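Local atomic coordinates of nitrate regulatory protein (Klebsiella oxytoca, PDB entry 4AKK), a protein that senses nitrate and nitrite and binds the terminator site in the nasF operon leader RNA, antiterminating transcription of the nasFEDCBA operon. Residues G64-C75 with E291-I301; W133-L141 with A155-I163. One frame throughout, in Å; residues are numbered along the deposited sequence.

How the interactions relate
Both interactions lie in the all-helical nitrate-sensing NIT region, their centres about 18 Å apart. Interaction 1 pairs helix 56-85, near the start of that region, with helix 277-312 near its end, so the chain between them closes a loop of 215 residues. Interaction 2 is nested inside that loop and is local: the bend between helices 122-134 and 138-147 meets helix 152-167. The two touch directly, because Val-70, Leu-73 and Gln-74 of helix 56-85 pack on Ile-162 and Ile-163; Leu-73 CB lies 3.8 Å from Ile-163 CG1. Helix 56-85 thus has a polar seam with helix 277-312 and a largely apolar one with helix 152-167.

Interaction 1 of 2, residues G64-C75 with E291-I301; sequences GQISALVHMLQC and EQLRGVEELLI
Gly-64 and Ile-301 meet within an antiparallel helix pair; the axes of segments 64-75 and 291-301 approach to 10.6 Å, at 166°. Gly-64 CA lies 4.1 Å from Ile-301 CD1, and its lack of a side chain leaves room for Ile-301 CG2. A turn later, Ser-67 is small enough for the gap yet polar at its tip. Its OG, anti to the backbone N (chi1 175°), receives Arg-294 NH1 at 2.8 Å and donates to Glu-297 OE2 at 2.6 Å from above the carboxylate. Arg-294 NH1 also salt-bridges Glu-297 OE1 at 2.8 Å; these two in-plane acceptors fix the guanidinium's rotation. Arg-294 NE has a further salt bridge to Glu-298, whose CG covers the guanidinium face opposite His-71. Ala-68 leaves room for NH2, which a water links to Gly-64 O. The flat His-71 ring takes the arginine's aliphatic part over one face, a CH-pi contact with Arg-294 CD 3.6 Å from the centroid; ring and guanidinium planes are 14° apart. Glu-291 OE2 accepts a weak, bent bond from His-71 NE2. Lys-196 of helix 180-212 bonds His-71 ND1. Helices 92-117 and 152-167 flank helix 56-85, while helix 243-252 packs against helix 277-312.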
loop_
_atom_site.group_PDB
_atom_site.type_symbol
_atom_site.label_atom_id
_atom_site.label_comp_id
_atom_site.label_asym_id
_atom_site.label_seq_id
_atom_site.Cartn_x
_atom_site.Cartn_y
_atom_site.Cartn_z
ATOM N N GLY A 64 20.486 9.439 -8.945
ATOM C CA GLY A 64 21.818 8.890 -9.070
ATOM C C GLY A 64 22.786 9.388 -8.012
ATOM O O GLY A 64 23.586 8.613 -7.493
ATOM N N GLN A 65 22.723 10.682 -7.704
ATOM C CA GLN A 65 23.549 11.263 -6.648
ATOM C C GLN A 65 23.155 10.764 -5.256
ATOM O O GLN A 65 24.006 10.618 -4.383
ATOM C CB GLN A 65 23.514 12.794 -6.694
ATOM C CG GLN A 65 24.175 13.373 -7.952
ATOM C CD GLN A 65 25.576 12.800 -8.200
ATOM O OE1 GLN A 65 26.367 12.711 -7.144
ATOM N NE2 GLN A 65 25.929 12.435 -9.321
ATOM N N ILE A 66 21.871 10.500 -5.050
ATOM C CA ILE A 66 21.425 9.949 -3.771
ATOM C C ILE A 66 22.009 8.554 -3.615
ATOM O O ILE A 66 22.572 8.214 -2.574
ATOM C CB ILE A 66 19.889 9.910 -3.671
ATOM C CG1 ILE A 66 19.353 11.320 -3.396
ATOM C CG2 ILE A 66 19.443 8.921 -2.582
ATOM C CD1 ILE A 66 17.895 11.500 -3.726
ATOM N N SER A 67 21.895 7.761 -4.678
ATOM C CA SER A 67 22.443 6.418 -4.693
ATOM C C SER A 67 23.932 6.392 -4.362
ATOM O O SER A 67 24.391 5.540 -3.597
ATOM C CB SER A 67 22.227 5.780 -6.057
ATOM O OG SER A 67 22.862 4.516 -6.117
ATOM N N ALA A 68 24.683 7.316 -4.952
ATOM C CA ALA A 68 26.129 7.349 -4.764
ATOM C C ALA A 68 26.491 7.771 -3.346
ATOM O O ALA A 68 27.386 7.197 -2.728
ATOM C CB ALA A 68 26.781 8.287 -5.779
ATOM N N LEU A 69 25.801 8.789 -2.844
ATOM C CA LEU A 69 26.023 9.249 -1.479
ATOM C C LEU A 69 25.705 8.132 -0.477
ATOM O O LEU A 69 26.454 7.899 0.459
ATOM C CB LEU A 69 25.169 10.485 -1.190
ATOM C CG LEU A 69 25.232 11.058 0.229
ATOM C CD1 LEU A 69 26.656 11.434 0.598
ATOM C CD2 LEU A 69 24.307 12.258 0.370
ATOM N N VAL A 70 24.596 7.441 -0.698
ATOM C CA VAL A 70 24.186 6.358 0.183
ATOM C C VAL A 70 25.254 5.277 0.164
ATOM O O VAL A 70 25.590 4.710 1.197
ATOM C CB VAL A 70 22.799 5.785 -0.223
ATOM C CG1 VAL A 70 22.584 4.380 0.356
ATOM C CG2 VAL A 70 21.687 6.738 0.216
ATOM N N HIS A 71 25.806 5.008 -1.012
ATOM C CA HIS A 71 26.818 3.970 -1.126
ATOM C C HIS A 71 28.085 4.314 -0.326
ATOM O O HIS A 71 28.612 3.479 0.422
ATOM C CB HIS A 71 27.161 3.668 -2.594
ATOM C CG HIS A 71 28.204 2.606 -2.746
ATOM N ND1 HIS A 71 27.929 1.264 -2.589
ATOM C CD2 HIS A 71 29.534 2.690 -3.003
ATOM C CE1 HIS A 71 29.039 0.566 -2.754
ATOM N NE2 HIS A 71 30.028 1.408 -3.005
ATOM N N MET A 72 28.567 5.542 -0.481
ATOM C CA MET A 72 29.728 5.991 0.279
ATOM C C MET A 72 29.451 5.961 1.788
ATOM O O MET A 72 30.316 5.579 2.576
ATOM C CB MET A 72 30.165 7.397 -0.153
ATOM C CG MET A 72 30.677 7.524 -1.609
ATOM S SD MET A 72 31.622 6.166 -2.391
ATOM C CE MET A 72 32.568 5.421 -1.076
ATOM N N LEU A 73 28.247 6.375 2.185
ATOM C CA LEU A 73 27.857 6.342 3.601
ATOM C C LEU A 73 27.843 4.906 4.125
ATOM O O LEU A 73 28.208 4.656 5.269
ATOM C CB LEU A 73 26.490 6.997 3.807
ATOM C CG LEU A 73 26.507 8.525 3.737
ATOM C CD1 LEU A 73 25.100 9.061 3.556
ATOM C CD2 LEU A 73 27.167 9.125 4.978
ATOM N N GLN A 74 27.425 3.968 3.280
ATOM C CA GLN A 74 27.481 2.542 3.618
ATOM C C GLN A 74 28.929 2.064 3.800
ATOM O O GLN A 74 29.222 1.245 4.678
ATOM C CB GLN A 74 26.779 1.714 2.530
ATOM C CG GLN A 74 25.247 1.810 2.545
ATOM C CD GLN A 74 24.598 1.441 1.211
ATOM O OE1 GLN A 74 25.256 1.434 0.163
ATOM N NE2 GLN A 74 23.290 1.157 1.242
ATOM N N CYS A 75 29.836 2.566 2.966
ATOM C CA CYS A 75 31.258 2.245 3.123
ATOM C C CYS A 75 31.780 2.821 4.434
ATOM O O CYS A 75 32.462 2.141 5.203
ATOM C CB CYS A 75 32.086 2.772 1.938
ATOM S SG CYS A 75 31.663 2.037 0.314
ATOM N N GLU A 291 29.645 -4.808 -3.000
ATOM C CA GLU A 291 30.277 -4.273 -4.211
ATOM C C GLU A 291 29.696 -4.882 -5.488
ATOM O O GLU A 291 29.545 -4.196 -6.506
ATOM C CB GLU A 291 31.804 -4.412 -4.164
ATOM C CG GLU A 291 32.480 -3.379 -3.253
ATOM C CD GLU A 291 32.132 -1.931 -3.621
ATOM O OE1 GLU A 291 32.228 -1.549 -4.813
ATOM O OE2 GLU A 291 31.771 -1.163 -2.708
ATOM N N GLN A 292 29.339 -6.159 -5.440
ATOM C CA GLN A 292 28.631 -6.756 -6.576
ATOM C C GLN A 292 27.269 -6.089 -6.787
ATOM O O GLN A 292 26.891 -5.785 -7.922
ATOM C CB GLN A 292 28.466 -8.270 -6.396
ATOM C CG GLN A 292 29.776 -9.034 -6.434
ATOM C CD GLN A 292 30.514 -8.841 -7.753
ATOM O OE1 GLN A 292 31.547 -8.172 -7.811
ATOM N NE2 GLN A 292 29.968 -9.407 -8.822
ATOM N N LEU A 293 26.531 -5.856 -5.699
ATOM C CA LEU A 293 25.241 -5.185 -5.814
ATOM C C LEU A 293 25.436 -3.782 -6.383
ATOM O O LEU A 293 24.656 -3.332 -7.217
ATOM C CB LEU A 293 24.535 -5.112 -4.458
ATOM C CG LEU A 293 24.058 -6.436 -3.852
ATOM C CD1 LEU A 293 23.766 -6.258 -2.371
ATOM C CD2 LEU A 293 22.833 -6.986 -4.585
ATOM N N ARG A 294 26.481 -3.096 -5.927
ATOM C CA ARG A 294 26.772 -1.740 -6.395
ATOM C C ARG A 294 26.970 -1.710 -7.915
ATOM O O ARG A 294 26.480 -0.811 -8.593
ATOM C CB ARG A 294 28.001 -1.162 -5.674
ATOM C CG ARG A 294 28.397 0.246 -6.139
ATOM C CD ARG A 294 27.235 1.233 -6.011
ATOM N NE ARG A 294 27.562 2.576 -6.506
ATOM C CZ ARG A 294 26.671 3.555 -6.649
ATOM N NH1 ARG A 294 25.408 3.346 -6.312
ATOM N NH2 ARG A 294 27.039 4.747 -7.114
ATOM N N GLY A 295 27.675 -2.705 -8.447
ATOM C CA GLY A 295 27.892 -2.799 -9.884
ATOM C C GLY A 295 26.577 -2.777 -10.636
ATOM O O GLY A 295 26.391 -2.003 -11.578
ATOM N N VAL A 296 25.644 -3.612 -10.199
ATOM C CA VAL A 296 24.334 -3.651 -10.818
ATOM C C VAL A 296 23.577 -2.336 -10.634
ATOM O O VAL A 296 22.925 -1.850 -11.559
ATOM C CB VAL A 296 23.492 -4.816 -10.279
ATOM C CG1 VAL A 296 22.084 -4.691 -10.770
ATOM C CG2 VAL A 296 24.087 -6.148 -10.716
ATOM N N GLU A 297 23.666 -1.759 -9.440
ATOM C CA GLU A 297 22.959 -0.523 -9.147
ATOM C C GLU A 297 23.426 0.617 -10.059
ATOM O O GLU A 297 22.626 1.454 -10.492
ATOM C CB GLU A 297 23.170 -0.151 -7.674
ATOM C CG GLU A 297 22.527 1.148 -7.242
ATOM C CD GLU A 297 22.903 1.531 -5.807
ATOM O OE1 GLU A 297 23.983 1.109 -5.317
ATOM O OE2 GLU A 297 22.116 2.262 -5.173
ATOM N N GLU A 298 24.726 0.658 -10.337
ATOM C CA GLU A 298 25.269 1.667 -11.243
ATOM C C GLU A 298 24.694 1.498 -12.653
ATOM O O GLU A 298 24.472 2.480 -13.365
ATOM C CB GLU A 298 26.802 1.612 -11.264
ATOM C CG GLU A 298 27.429 1.978 -9.928
ATOM C CD GLU A 298 28.944 1.998 -9.964
ATOM O OE1 GLU A 298 29.538 1.154 -10.668
ATOM O OE2 GLU A 298 29.541 2.856 -9.278
ATOM N N LEU A 299 24.432 0.256 -13.045
ATOM C CA LEU A 299 23.856 -0.001 -14.357
ATOM C C LEU A 299 22.432 0.534 -14.409
ATOM O O LEU A 299 22.000 1.113 -15.414
ATOM C CB LEU A 299 23.856 -1.498 -14.681
ATOM C CG LEU A 299 22.942 -1.873 -15.862
ATOM C CD1 LEU A 299 23.502 -1.375 -17.195
ATOM C CD2 LEU A 299 22.662 -3.372 -15.934
ATOM N N LEU A 300 21.697 0.340 -13.321
ATOM C CA LEU A 300 20.305 0.768 -13.296
ATOM C C LEU A 300 20.237 2.272 -13.518
ATOM O O LEU A 300 19.387 2.763 -14.251
ATOM C CB LEU A 300 19.639 0.393 -11.975
ATOM C CG LEU A 300 19.636 -1.088 -11.592
ATOM C CD1 LEU A 300 18.908 -1.279 -10.251
ATOM C CD2 LEU A 300 18.992 -1.925 -12.704
ATOM N N ILE A 301 21.151 2.988 -12.873
ATOM C CA ILE A 301 21.230 4.439 -12.975
ATOM C C ILE A 301 21.580 4.899 -14.399
ATOM O O ILE A 301 20.942 5.803 -14.945
ATOM C CB ILE A 301 22.247 4.972 -11.963
ATOM C CG1 ILE A 301 21.647 4.875 -10.548
ATOM C CG2 ILE A 301 22.655 6.406 -12.305
ATOM C CD1 ILE A 301 22.671 4.873 -9.446
HETATM O O HOH W 1 25.104 6.368 -8.145
HETATM O O HOH W 2 23.171 3.131 -2.925
#

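Interaction 2 of 2, residues W133-L141 with A155-I163; sequences WYLPQLAAL and ATGQFSRII. With EDO (1,2-ethanediol), chain E.
Leu-141 CD2 sits over the centre of the Phe-159 ring, a CH-pi contact 3.6 Å from the centroid and 9° off the ring normal, within a small helical hairpin whose bent first arm meets helix 152-167. The other methyl of Leu-141, CD1, lies against Ala-155, whose small side chain admits it, and beside Gln-158. Leu-138 CD2 wedges between Phe-159 and Ile-162, 3.5 Å from Ile-162 CD1. The branched isoleucine serves three neighbours: CG2 meets Leu-135 CD2 at 3.6 Å and CG1 meets Tyr-134 CB. Arg-161 bends at chi3 (65°), bringing one face of its guanidinium over Tyr-134 CE1, 3.3 Å from NE, the planes 41° apart; its long aliphatic part lets CG cover one face of the tyrosine ring. Trp-133 lies on the opposite face.

Farther out, Leu-135 and Leu-138 pack on helix 92-117 and Phe-159 on helix 56-85, while Ile-150 backs Leu-141. Ile-331 of the second subunit packs on Tyr-134. A 1,2-ethanediol, probably from the crystallisation liquor, takes a weak bond from Ala-139 N. No direct hydrogen bond joins the two segments; instead one water donates to Gln-137 OE1 at 2.6 Å and accepts from Arg-161 NH2 at 2.9 Å.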
loop_
_atom_site.group_PDB
_atom_site.type_symbol
_atom_site.label_atom_id
_atom_site.label_comp_id
_atom_site.label_asym_id
_atom_site.label_seq_id
_atom_site.Cartn_x
_atom_site.Cartn_y
_atom_site.Cartn_z
ATOM N N TRP A 133 18.705 17.818 7.078
ATOM C CA TRP A 133 18.791 18.173 8.495
ATOM C C TRP A 133 19.836 17.336 9.227
ATOM O O TRP A 133 20.576 17.849 10.063
ATOM C CB TRP A 133 17.423 18.021 9.166
ATOM C CG TRP A 133 17.438 18.175 10.659
ATOM C CD1 TRP A 133 17.847 17.248 11.574
ATOM C CD2 TRP A 133 17.003 19.314 11.411
ATOM N NE1 TRP A 133 17.705 17.743 12.847
ATOM C CE2 TRP A 133 17.187 19.010 12.774
ATOM C CE3 TRP A 133 16.479 20.563 11.063
ATOM C CZ2 TRP A 133 16.866 19.909 13.789
ATOM C CZ3 TRP A 133 16.162 21.456 12.073
ATOM C CH2 TRP A 133 16.357 21.125 13.420
ATOM N N TYR A 134 19.906 16.053 8.894
ATOM C CA TYR A 134 20.845 15.141 9.545
ATOM C C TYR A 134 22.260 15.181 8.984
ATOM O O TYR A 134 23.204 14.817 9.675
ATOM C CB TYR A 134 20.333 13.702 9.461
ATOM C CG TYR A 134 19.160 13.432 10.362
ATOM C CD1 TYR A 134 19.348 13.112 11.699
ATOM C CD2 TYR A 134 17.864 13.504 9.877
ATOM C CE1 TYR A 134 18.268 12.876 12.531
ATOM C CE2 TYR A 134 16.785 13.268 10.697
ATOM C CZ TYR A 134 16.989 12.955 12.022
ATOM O OH TYR A 134 15.905 12.718 12.833
ATOM N N LEU A 135 22.415 15.595 7.730
ATOM C CA LEU A 135 23.727 15.558 7.091
ATOM C C LEU A 135 24.844 16.280 7.859
ATOM O O LEU A 135 25.944 15.749 7.976
ATOM C CB LEU A 135 23.647 16.037 5.639
ATOM C CG LEU A 135 22.970 15.021 4.716
ATOM C CD1 LEU A 135 22.840 15.551 3.295
ATOM C CD2 LEU A 135 23.721 13.695 4.729
ATOM N N PRO A 136 24.570 17.488 8.388
ATOM C CA PRO A 136 25.628 18.219 9.100
ATOM C C PRO A 136 26.066 17.551 10.403
ATOM O O PRO A 136 27.017 18.008 11.029
ATOM C CB PRO A 136 24.974 19.570 9.415
ATOM C CG PRO A 136 23.824 19.683 8.476
ATOM C CD PRO A 136 23.339 18.285 8.268
ATOM N N GLN A 137 25.385 16.490 10.812
ATOM C CA GLN A 137 25.742 15.814 12.053
ATOM C C GLN A 137 26.869 14.814 11.835
ATOM O O GLN A 137 27.403 14.250 12.784
ATOM C CB GLN A 137 24.525 15.126 12.664
ATOM C CG GLN A 137 23.331 16.043 12.813
ATOM C CD GLN A 137 22.302 15.511 13.789
ATOM O OE1 GLN A 137 22.259 14.312 14.079
ATOM N NE2 GLN A 137 21.462 16.404 14.300
ATOM N N LEU A 138 27.242 14.613 10.578
ATOM C CA LEU A 138 28.349 13.725 10.254
ATOM C C LEU A 138 29.659 14.107 10.934
ATOM O O LEU A 138 30.413 13.234 11.353
ATOM C CB LEU A 138 28.551 13.645 8.746
ATOM C CG LEU A 138 27.597 12.693 8.040
ATOM C CD1 LEU A 138 27.756 12.808 6.535
ATOM C CD2 LEU A 138 27.835 11.265 8.518
ATOM N N ALA A 139 29.938 15.402 11.038
ATOM C CA ALA A 139 31.177 15.842 11.673
ATOM C C ALA A 139 31.265 15.372 13.130
ATOM O O ALA A 139 32.269 14.799 13.543
ATOM C CB ALA A 139 31.327 17.354 11.580
ATOM N N ALA A 140 30.208 15.605 13.898
ATOM C CA ALA A 140 30.179 15.187 15.300
ATOM C C ALA A 140 30.306 13.670 15.442
ATOM O O ALA A 140 31.041 13.173 16.301
ATOM C CB ALA A 140 28.915 15.672 15.965
ATOM N N LEU A 141 29.590 12.942 14.590
ATOM C CA LEU A 141 29.616 11.484 14.622
ATOM C C LEU A 141 31.021 10.947 14.360
ATOM O O LEU A 141 31.485 10.039 15.046
ATOM C CB LEU A 141 28.627 10.914 13.602
ATOM C CG LEU A 141 28.651 9.415 13.292
ATOM C CD1 LEU A 141 28.386 8.606 14.561
ATOM C CD2 LEU A 141 27.619 9.088 12.203
ATOM N N ALA A 155 26.950 4.087 16.535
ATOM C CA ALA A 155 27.500 4.653 15.302
ATOM C C ALA A 155 26.797 4.073 14.065
ATOM O O ALA A 155 26.469 4.792 13.125
ATOM C CB ALA A 155 28.998 4.403 15.231
ATOM N N THR A 156 26.566 2.769 14.095
ATOM C CA THR A 156 25.838 2.065 13.058
ATOM C C THR A 156 24.431 2.623 12.858
ATOM O O THR A 156 24.008 2.851 11.723
ATOM C CB THR A 156 25.753 0.557 13.390
ATOM O OG1 THR A 156 26.888 -0.102 12.829
ATOM C CG2 THR A 156 24.474 -0.064 12.809
ATOM N N GLY A 157 23.717 2.832 13.962
ATOM C CA GLY A 157 22.372 3.386 13.931
ATOM C C GLY A 157 22.301 4.795 13.366
ATOM O O GLY A 157 21.385 5.120 12.631
ATOM N N GLN A 158 23.264 5.639 13.710
ATOM C CA GLN A 158 23.257 7.018 13.227
ATOM C C GLN A 158 23.572 7.121 11.726
ATOM O O GLN A 158 22.946 7.905 11.013
ATOM C CB GLN A 158 24.198 7.896 14.059
ATOM C CG GLN A 158 23.807 7.957 15.535
ATOM C CD GLN A 158 24.629 8.959 16.325
ATOM O OE1 GLN A 158 25.373 9.811 15.619
ATOM N NE2 GLN A 158 24.596 8.969 17.559
ATOM N N PHE A 159 24.526 6.329 11.246
ATOM C CA PHE A 159 24.746 6.224 9.805
ATOM C C PHE A 159 23.471 5.726 9.121
ATOM O O PHE A 159 23.038 6.280 8.111
ATOM C CB PHE A 159 25.909 5.284 9.481
ATOM C CG PHE A 159 27.263 5.905 9.664
ATOM C CD1 PHE A 159 27.680 6.941 8.846
ATOM C CD2 PHE A 159 28.110 5.465 10.661
ATOM C CE1 PHE A 159 28.922 7.525 9.019
ATOM C CE2 PHE A 159 29.351 6.045 10.843
ATOM C CZ PHE A 159 29.757 7.075 10.023
ATOM N N SER A 160 22.872 4.676 9.682
ATOM C CA SER A 160 21.684 4.088 9.093
ATOM C C SER A 160 20.549 5.098 8.987
ATOM O O SER A 160 19.771 5.046 8.045
ATOM C CB SER A 160 21.221 2.879 9.906
ATOM O OG SER A 160 22.191 1.851 9.873
ATOM N N ARG A 161 20.437 5.986 9.975
ATOM C CA ARG A 161 19.375 6.991 9.991
ATOM C C ARG A 161 19.565 8.053 8.898
ATOM O O ARG A 161 18.607 8.443 8.234
ATOM C CB ARG A 161 19.282 7.657 11.364
ATOM C CG ARG A 161 18.381 8.885 11.374
ATOM C CD ARG A 161 18.196 9.438 12.772
ATOM N NE ARG A 161 19.447 9.946 13.327
ATOM C CZ ARG A 161 19.549 10.558 14.502
ATOM N NH1 ARG A 161 18.468 10.748 15.248
ATOM N NH2 ARG A 161 20.732 10.981 14.930
ATOM N N ILE A 162 20.798 8.518 8.715
ATOM C CA ILE A 162 21.099 9.438 7.627
ATOM C C ILE A 162 20.749 8.792 6.287
ATOM O O ILE A 162 20.122 9.404 5.420
ATOM C CB ILE A 162 22.584 9.832 7.627
ATOM C CG1 ILE A 162 22.900 10.687 8.857
ATOM C CG2 ILE A 162 22.935 10.596 6.347
ATOM C CD1 ILE A 162 24.372 10.980 9.051
ATOM N N ILE A 163 21.145 7.535 6.145
ATOM C CA ILE A 163 20.874 6.762 4.942
ATOM C C ILE A 163 19.384 6.595 4.634
ATOM O O ILE A 163 18.951 6.735 3.483
ATOM C CB ILE A 163 21.579 5.373 5.006
ATOM C CG1 ILE A 163 23.097 5.562 4.845
ATOM C CG2 ILE A 163 21.029 4.457 3.911
ATOM C CD1 ILE A 163 23.951 4.345 5.250
HETATM C C1 EDO E . 30.617 16.555 6.684
HETATM O O1 EDO E . 30.722 16.674 5.258
HETATM C C2 EDO E . 29.472 17.413 7.215
HETATM O O2 EDO E . 29.647 17.625 8.627
HETATM O O HOH W 3 23.177 11.915 13.788
#